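Local coordinates for alpha-galactosidase (PDB 6LCJ), which probably hydrolyses terminal alpha-galactosidic bonds of galacto-oligosaccharides and assembles as a hexamer, at residues E[45-48]-E[54-57]; E[188-193]-E[450-455]. All coordinates share one frame; numbering follows the deposited sequence.

Contact 1: E[45-48]-E[54-57]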
ATOM      1  N   PHE E  45      21.691  27.160  -6.285  1.00 33.88           N
ATOM      2  CA  PHE E  45      20.528  27.930  -5.862  1.00 30.03           C
ATOM      3  C   PHE E  45      20.764  28.406  -4.435  1.00 29.46           C
ATOM      4  O   PHE E  45      21.161  27.614  -3.569  1.00 26.33           O
ATOM      5  CB  PHE E  45      19.243  27.095  -5.952  1.00 28.85           C
ATOM      6  CG  PHE E  45      18.028  27.720  -5.238  1.00 29.48           C
ATOM      7  CD1 PHE E  45      17.563  28.983  -5.583  1.00 26.65           C
ATOM      8  CD2 PHE E  45      17.349  27.019  -4.243  1.00 27.12           C
ATOM      9  CE1 PHE E  45      16.447  29.541  -4.946  1.00 28.60           C
ATOM     10  CE2 PHE E  45      16.225  27.573  -3.603  1.00 28.95           C
ATOM     11  CZ  PHE E  45      15.781  28.830  -3.950  1.00 28.57           C
ATOM     12  N   PHE E  46      20.544  29.697  -4.191  1.00 28.26           N
ATOM     13  CA  PHE E  46      20.646  30.209  -2.831  1.00 26.79           C
ATOM     14  C   PHE E  46      19.340  29.917  -2.089  1.00 29.87           C
ATOM     15  O   PHE E  46      18.279  30.489  -2.395  1.00 25.83           O
ATOM     16  CB  PHE E  46      20.960  31.697  -2.805  1.00 26.32           C
ATOM     17  CG  PHE E  46      21.020  32.254  -1.411  1.00 27.86           C
ATOM     18  CD1 PHE E  46      21.996  31.826  -0.532  1.00 29.83           C
ATOM     19  CD2 PHE E  46      20.080  33.172  -0.965  1.00 24.48           C
ATOM     20  CE1 PHE E  46      22.050  32.321   0.768  1.00 32.04           C
ATOM     21  CE2 PHE E  46      20.137  33.677   0.320  1.00 25.94           C
ATOM     22  CZ  PHE E  46      21.124  33.252   1.187  1.00 27.83           C
ATOM     23  N   ARG E  47      19.426  29.039  -1.106  1.00 25.13           N
ATOM     24  CA  ARG E  47      18.270  28.563  -0.373  1.00 25.74           C
ATOM     25  C   ARG E  47      18.225  29.337   0.938  1.00 25.72           C
ATOM     26  O   ARG E  47      18.980  29.040   1.866  1.00 27.84           O
ATOM     27  CB  ARG E  47      18.380  27.057  -0.162  1.00 24.29           C
ATOM     28  CG  ARG E  47      17.098  26.396   0.306  1.00 27.30           C
ATOM     29  CD  ARG E  47      17.018  26.337   1.820  1.00 24.96           C
ATOM     30  NE  ARG E  47      15.783  25.692   2.239  1.00 23.98           N
ATOM     31  CZ  ARG E  47      15.337  25.671   3.488  1.00 25.95           C
ATOM     32  NH1 ARG E  47      16.030  26.261   4.449  1.00 23.34           N
ATOM     33  NH2 ARG E  47      14.194  25.053   3.780  1.00 28.94           N
ATOM     34  N   HIS E  48      17.358  30.347   1.009  1.00 26.63           N
ATOM     35  CA  HIS E  48      17.213  31.149   2.222  1.00 23.95           C
ATOM     36  C   HIS E  48      16.073  30.619   3.099  1.00 24.64           C
ATOM     37  O   HIS E  48      14.893  30.737   2.747  1.00 20.03           O
ATOM     38  CB  HIS E  48      16.978  32.614   1.897  1.00 19.77           C
ATOM     39  CG  HIS E  48      17.019  33.464   3.121  1.00 25.95           C
ATOM     40  ND1 HIS E  48      15.910  34.114   3.619  1.00 24.13           N
ATOM     41  CD2 HIS E  48      18.016  33.676   4.015  1.00 26.10           C
ATOM     42  CE1 HIS E  48      16.235  34.726   4.744  1.00 28.89           C
ATOM     43  NE2 HIS E  48      17.508  34.479   5.006  1.00 28.89           N
ATOM     44  N   SER E  54      16.728  28.414  10.684  1.00 25.55           N
ATOM     45  CA  SER E  54      16.570  27.750   9.394  1.00 26.83           C
ATOM     46  C   SER E  54      17.869  27.766   8.587  1.00 26.66           C
ATOM     47  O   SER E  54      18.725  28.636   8.753  1.00 25.28           O
ATOM     48  CB  SER E  54      15.454  28.413   8.589  1.00 23.70           C
ATOM     49  OG  SER E  54      14.204  28.188   9.205  1.00 23.59           O
ATOM     50  N   LEU E  55      18.003  26.781   7.704  1.00 25.06           N
ATOM     51  CA  LEU E  55      19.178  26.698   6.854  1.00 23.58           C
ATOM     52  C   LEU E  55      19.179  27.808   5.808  1.00 28.19           C
ATOM     53  O   LEU E  55      18.191  28.005   5.088  1.00 27.49           O
ATOM     54  CB  LEU E  55      19.238  25.343   6.158  1.00 24.46           C
ATOM     55  CG  LEU E  55      20.406  25.274   5.163  1.00 27.70           C
ATOM     56  CD1 LEU E  55      21.683  24.825   5.843  1.00 19.79           C
ATOM     57  CD2 LEU E  55      20.079  24.397   3.956  1.00 27.97           C
ATOM     58  N   ALA E  56      20.293  28.529   5.724  1.00 21.89           N
ATOM     59  CA  ALA E  56      20.595  29.402   4.601  1.00 20.78           C
ATOM     60  C   ALA E  56      21.911  28.935   3.995  1.00 27.85           C
ATOM     61  O   ALA E  56      22.941  28.921   4.687  1.00 27.37           O
ATOM     62  CB  ALA E  56      20.687  30.863   5.041  1.00 22.07           C
ATOM     63  N   ALA E  57      21.882  28.549   2.719  1.00 24.54           N
ATOM     64  CA  ALA E  57      23.078  28.013   2.078  1.00 28.58           C
ATOM     65  C   ALA E  57      22.833  27.880   0.583  1.00 29.79           C
ATOM     66  O   ALA E  57      21.690  27.912   0.123  1.00 30.67           O
ATOM     67  CB  ALA E  57      23.473  26.652   2.663  1.00 26.41           C
TER
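Arg47 turns its CG away from its own N (chi1 -167°) and bends at chi2 (-91°), which carries the guanidinium along the hairpin to Leu55, whose side chain it crosses at about a right angle. Arg47 NH1 donates to Leu55 O over 2.8 Å; the acceptor lies at the edge of the guanidinium and near its plane, although the N-H...O angle of 139° makes the bond bent. Leu55 CB lies 3.7 Å from Arg47 NH1.

The backbones of strands 44-48 and 56-59 pair antiparallel. Arg47 and Ala57 form the hydrogen-bonded pair, Arg47 N reaching Ala57 O at 2.8 Å and Ala57 N reaching Arg47 O at 3.1 Å. Arg47 O also receives a CA-H...O contact from Ala56 CA at 3.2 Å. On the face opposite the side chains of Arg47 and Ala57, His48 and Ala56 form the non-hydrogen-bonded pair, with His48 CD2 4.0 Å from Ala56 CB, while His48 ND1 bonds to Ser91 O.

Were an alanine here instead of Arg47, Leu55 O would lose this donor and the carboxylate of Asp78 would probably be left without its cationic mate. The bond to Leu55 O and the NH2 salt bridge to Asp78 together fix the rotation of the buried guanidinium, whose charge the carboxylate probably offsets.

Contact 2: E[188-193]-E[450-455]; sequences FSFEVF and AFLARE
In the (beta/alpha)8 barrel, the connection from helix 175-185 into strand 192-195 meets the late helix 442-453 through Leu452, which packs against Phe188, Ser189 and Phe190. A CH-pi contact carries the packing: Leu452 CD1 stands over the centre of the Phe190 ring, 3.7 Å from its centroid and only 13° off the ring normal. The nearest ring atom, Phe190 CZ, is 3.6 Å from Leu452 CD1. The leucine's two branches differ in role: CD1 covers the centre of the ring, while Leu452 CD2 lies out past the rim of ring carbons, 3.9 Å from Phe190 CE1.

The CB of Leu452 points toward the loop, and with CG anti to the carbonyl carbon (chi1 -66°) and chi2 at 167°, CD1 comes to stand over the Phe190 ring. Nearer the helix, Leu452 CB packs 4.0 Å from Ser189 CB and 3.9 Å from Ser189 O. Phe188 takes part through CB, 4.1 Å from Leu452 CD1. Ser189 is the centre of an inverse gamma turn, in which Phe190 N makes a weak bond to Phe188 O; this tight turn sets Phe188 and Phe190 near the same methyl.

Polar links flank the apolar patch: Ser189 OG bonds to Glu449 on helix 442-453, and Ser189 O to Arg161 NE at the start of strand 161-164. Phe190 also meets Trp163 of that strand edge-to-face and touches Val185 of helix 175-185; its ring thus fills the junction of helix 442-453, helix 175-185 and strand 161-164.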
ATOM      1  N   PHE E 188      34.722  42.231  34.017  1.00 39.52           N
ATOM      2  CA  PHE E 188      35.044  42.245  32.594  1.00 35.81           C
ATOM      3  C   PHE E 188      34.309  43.377  31.886  1.00 34.25           C
ATOM      4  O   PHE E 188      33.333  43.925  32.388  1.00 36.98           O
ATOM      5  CB  PHE E 188      34.690  40.895  31.952  1.00 32.84           C
ATOM      6  CG  PHE E 188      35.590  39.766  32.379  1.00 33.38           C
ATOM      7  CD1 PHE E 188      35.383  39.114  33.591  1.00 29.69           C
ATOM      8  CD2 PHE E 188      36.658  39.373  31.579  1.00 30.82           C
ATOM      9  CE1 PHE E 188      36.216  38.081  33.981  1.00 35.57           C
ATOM     10  CE2 PHE E 188      37.508  38.335  31.966  1.00 31.35           C
ATOM     11  CZ  PHE E 188      37.290  37.688  33.162  1.00 33.35           C
ATOM     12  N   SER E 189      34.760  43.694  30.675  1.00 36.84           N
ATOM     13  CA  SER E 189      34.172  44.804  29.931  1.00 30.61           C
ATOM     14  C   SER E 189      32.857  44.426  29.257  1.00 31.06           C
ATOM     15  O   SER E 189      32.709  44.608  28.047  1.00 32.51           O
ATOM     16  CB  SER E 189      35.154  45.307  28.876  1.00 33.18           C
ATOM     17  OG  SER E 189      36.237  45.993  29.462  1.00 42.49           O
ATOM     18  N   PHE E 190      31.903  43.894  30.011  1.00 32.49           N
ATOM     19  CA  PHE E 190      30.567  43.641  29.486  1.00 32.22           C
ATOM     20  C   PHE E 190      29.692  44.871  29.696  1.00 35.92           C
ATOM     21  O   PHE E 190      29.972  45.727  30.536  1.00 39.05           O
ATOM     22  CB  PHE E 190      29.917  42.433  30.169  1.00 30.40           C
ATOM     23  CG  PHE E 190      30.508  41.122  29.768  1.00 29.18           C
ATOM     24  CD1 PHE E 190      30.247  40.586  28.513  1.00 27.76           C
ATOM     25  CD2 PHE E 190      31.329  40.413  30.647  1.00 30.66           C
ATOM     26  CE1 PHE E 190      30.800  39.345  28.136  1.00 30.99           C
ATOM     27  CE2 PHE E 190      31.890  39.184  30.280  1.00 28.79           C
ATOM     28  CZ  PHE E 190      31.627  38.649  29.023  1.00 26.93           C
ATOM     29  N   GLU E 191      28.612  44.945  28.926  1.00 36.94           N
ATOM     30  CA  GLU E 191      27.615  45.993  29.089  1.00 36.73           C
ATOM     31  C   GLU E 191      26.244  45.479  29.499  1.00 33.89           C
ATOM     32  O   GLU E 191      25.443  46.270  30.001  1.00 40.61           O
ATOM     33  CB  GLU E 191      27.472  46.803  27.792  1.00 35.27           C
ATOM     34  CG  GLU E 191      28.746  46.796  26.963  1.00 40.91           C
ATOM     35  CD  GLU E 191      28.682  47.715  25.771  1.00 46.51           C
ATOM     36  OE1 GLU E 191      28.610  47.217  24.624  1.00 50.38           O
ATOM     37  OE2 GLU E 191      28.716  48.943  25.977  1.00 56.05           O
ATOM     38  N   VAL E 192      25.956  44.192  29.305  1.00 33.19           N
ATOM     39  CA  VAL E 192      24.656  43.598  29.600  1.00 28.81           C
ATOM     40  C   VAL E 192      24.888  42.264  30.299  1.00 31.65           C
ATOM     41  O   VAL E 192      25.737  41.474  29.878  1.00 30.84           O
ATOM     42  CB  VAL E 192      23.815  43.381  28.319  1.00 31.23           C
ATOM     43  CG1 VAL E 192      22.400  42.924  28.665  1.00 30.08           C
ATOM     44  CG2 VAL E 192      23.780  44.622  27.451  1.00 29.20           C
ATOM     45  N   PHE E 193      24.130  42.011  31.366  1.00 30.20           N
ATOM     46  CA  PHE E 193      24.090  40.717  32.034  1.00 25.51           C
ATOM     47  C   PHE E 193      22.691  40.152  31.802  1.00 33.58           C
ATOM     48  O   PHE E 193      21.715  40.668  32.360  1.00 35.01           O
ATOM     49  CB  PHE E 193      24.392  40.867  33.518  1.00 26.77           C
ATOM     50  CG  PHE E 193      24.533  39.565  34.245  1.00 29.83           C
ATOM     51  CD1 PHE E 193      23.418  38.889  34.709  1.00 26.37           C
ATOM     52  CD2 PHE E 193      25.787  39.015  34.474  1.00 29.49           C
ATOM     53  CE1 PHE E 193      23.548  37.686  35.392  1.00 28.77           C
ATOM     54  CE2 PHE E 193      25.924  37.806  35.161  1.00 31.80           C
ATOM     55  CZ  PHE E 193      24.795  37.143  35.625  1.00 30.60           C
ATOM     56  N   ALA E 450      40.619  40.731  26.178  1.00 28.10           N
ATOM     57  CA  ALA E 450      41.089  41.346  24.941  1.00 33.68           C
ATOM     58  C   ALA E 450      40.021  41.290  23.851  1.00 32.74           C
ATOM     59  O   ALA E 450      39.931  42.197  23.016  1.00 35.16           O
ATOM     60  CB  ALA E 450      42.383  40.683  24.475  1.00 30.74           C
ATOM     61  N   PHE E 451      39.190  40.249  23.856  1.00 32.54           N
ATOM     62  CA  PHE E 451      38.091  40.155  22.896  1.00 33.73           C
ATOM     63  C   PHE E 451      37.084  41.287  23.106  1.00 33.31           C
ATOM     64  O   PHE E 451      36.699  41.981  22.157  1.00 29.75           O
ATOM     65  CB  PHE E 451      37.438  38.776  23.036  1.00 28.13           C
ATOM     66  CG  PHE E 451      36.131  38.606  22.292  1.00 32.36           C
ATOM     67  CD1 PHE E 451      36.113  38.442  20.906  1.00 32.49           C
ATOM     68  CD2 PHE E 451      34.926  38.538  22.991  1.00 28.79           C
ATOM     69  CE1 PHE E 451      34.923  38.243  20.226  1.00 29.52           C
ATOM     70  CE2 PHE E 451      33.719  38.327  22.318  1.00 29.17           C
ATOM     71  CZ  PHE E 451      33.720  38.187  20.930  1.00 30.04           C
ATOM     72  N   LEU E 452      36.677  41.506  24.360  1.00 28.91           N
ATOM     73  CA  LEU E 452      35.714  42.552  24.675  1.00 29.84           C
ATOM     74  C   LEU E 452      36.293  43.944  24.457  1.00 33.32           C
ATOM     75  O   LEU E 452      35.615  44.820  23.911  1.00 35.92           O
ATOM     76  CB  LEU E 452      35.245  42.404  26.118  1.00 27.96           C
ATOM     77  CG  LEU E 452      34.444  41.130  26.371  1.00 29.16           C
ATOM     78  CD1 LEU E 452      34.274  40.852  27.855  1.00 26.13           C
ATOM     79  CD2 LEU E 452      33.103  41.243  25.688  1.00 26.33           C
ATOM     80  N   ALA E 453      37.543  44.168  24.869  1.00 35.54           N
ATOM     81  CA  ALA E 453      38.079  45.522  24.965  1.00 36.80           C
ATOM     82  C   ALA E 453      38.654  46.045  23.659  1.00 42.43           C
ATOM     83  O   ALA E 453      38.981  47.232  23.587  1.00 47.38           O
ATOM     84  CB  ALA E 453      39.160  45.589  26.046  1.00 29.39           C
ATOM     85  N   ARG E 454      38.794  45.210  22.638  1.00 40.37           N
ATOM     86  CA  ARG E 454      39.476  45.603  21.415  1.00 43.47           C
ATOM     87  C   ARG E 454      38.531  45.538  20.229  1.00 43.24           C
ATOM     88  O   ARG E 454      37.563  44.777  20.214  1.00 47.40           O
ATOM     89  CB  ARG E 454      40.693  44.716  21.129  1.00 42.82           C
ATOM     90  CG  ARG E 454      41.929  45.111  21.895  1.00 42.65           C
ATOM     91  CD  ARG E 454      42.930  43.965  21.978  1.00 42.98           C
ATOM     92  NE  ARG E 454      43.618  43.750  20.709  1.00 44.66           N
ATOM     93  CZ  ARG E 454      43.357  42.750  19.872  1.00 50.43           C
ATOM     94  NH1 ARG E 454      42.406  41.852  20.165  1.00 46.43           N
ATOM     95  NH2 ARG E 454      44.045  42.652  18.738  1.00 46.81           N
ATOM     96  N   GLU E 455      38.830  46.342  19.237  1.00 47.25           N
ATOM     97  CA  GLU E 455      38.110  46.368  17.976  1.00 48.32           C
ATOM     98  C   GLU E 455      39.112  45.860  16.944  1.00 51.52           C
ATOM     99  O   GLU E 455      39.988  46.603  16.497  1.00 58.40           O
ATOM    100  CB  GLU E 455      37.603  47.774  17.665  1.00 50.56           C
ATOM    101  CG  GLU E 455      36.654  48.402  18.722  1.00 57.97           C
ATOM    102  CD  GLU E 455      37.297  48.625  20.107  1.00 65.48           C
ATOM    103  OE1 GLU E 455      36.548  48.817  21.102  1.00 64.31           O
ATOM    104  OE2 GLU E 455      38.549  48.603  20.203  1.00 64.78           O
TER

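Overall arrangement
Contacts 1 and 2 are separate packing sites: their centres lie 32 Å apart and their nearest atoms about 22 Å apart, on opposite sides of the chain's centre. Contact 1, its centre about 13 Å from the centre of the chain, belongs to the amino-terminal antiparallel sheet, yet bonds to Ser386 of helix 380-388 and to Arg390 just after it join the hairpin to the barrel domain. Contact 2, its centre about 23 Å from the centre of the chain, lies where a loop enters the amino-terminal end of a barrel strand. TIM-barrel enzymes place catalysis at the carboxyl ends of their strands, so residues 188-191 probably lie at the far end from the substrate pocket. No other subunit touches either contact.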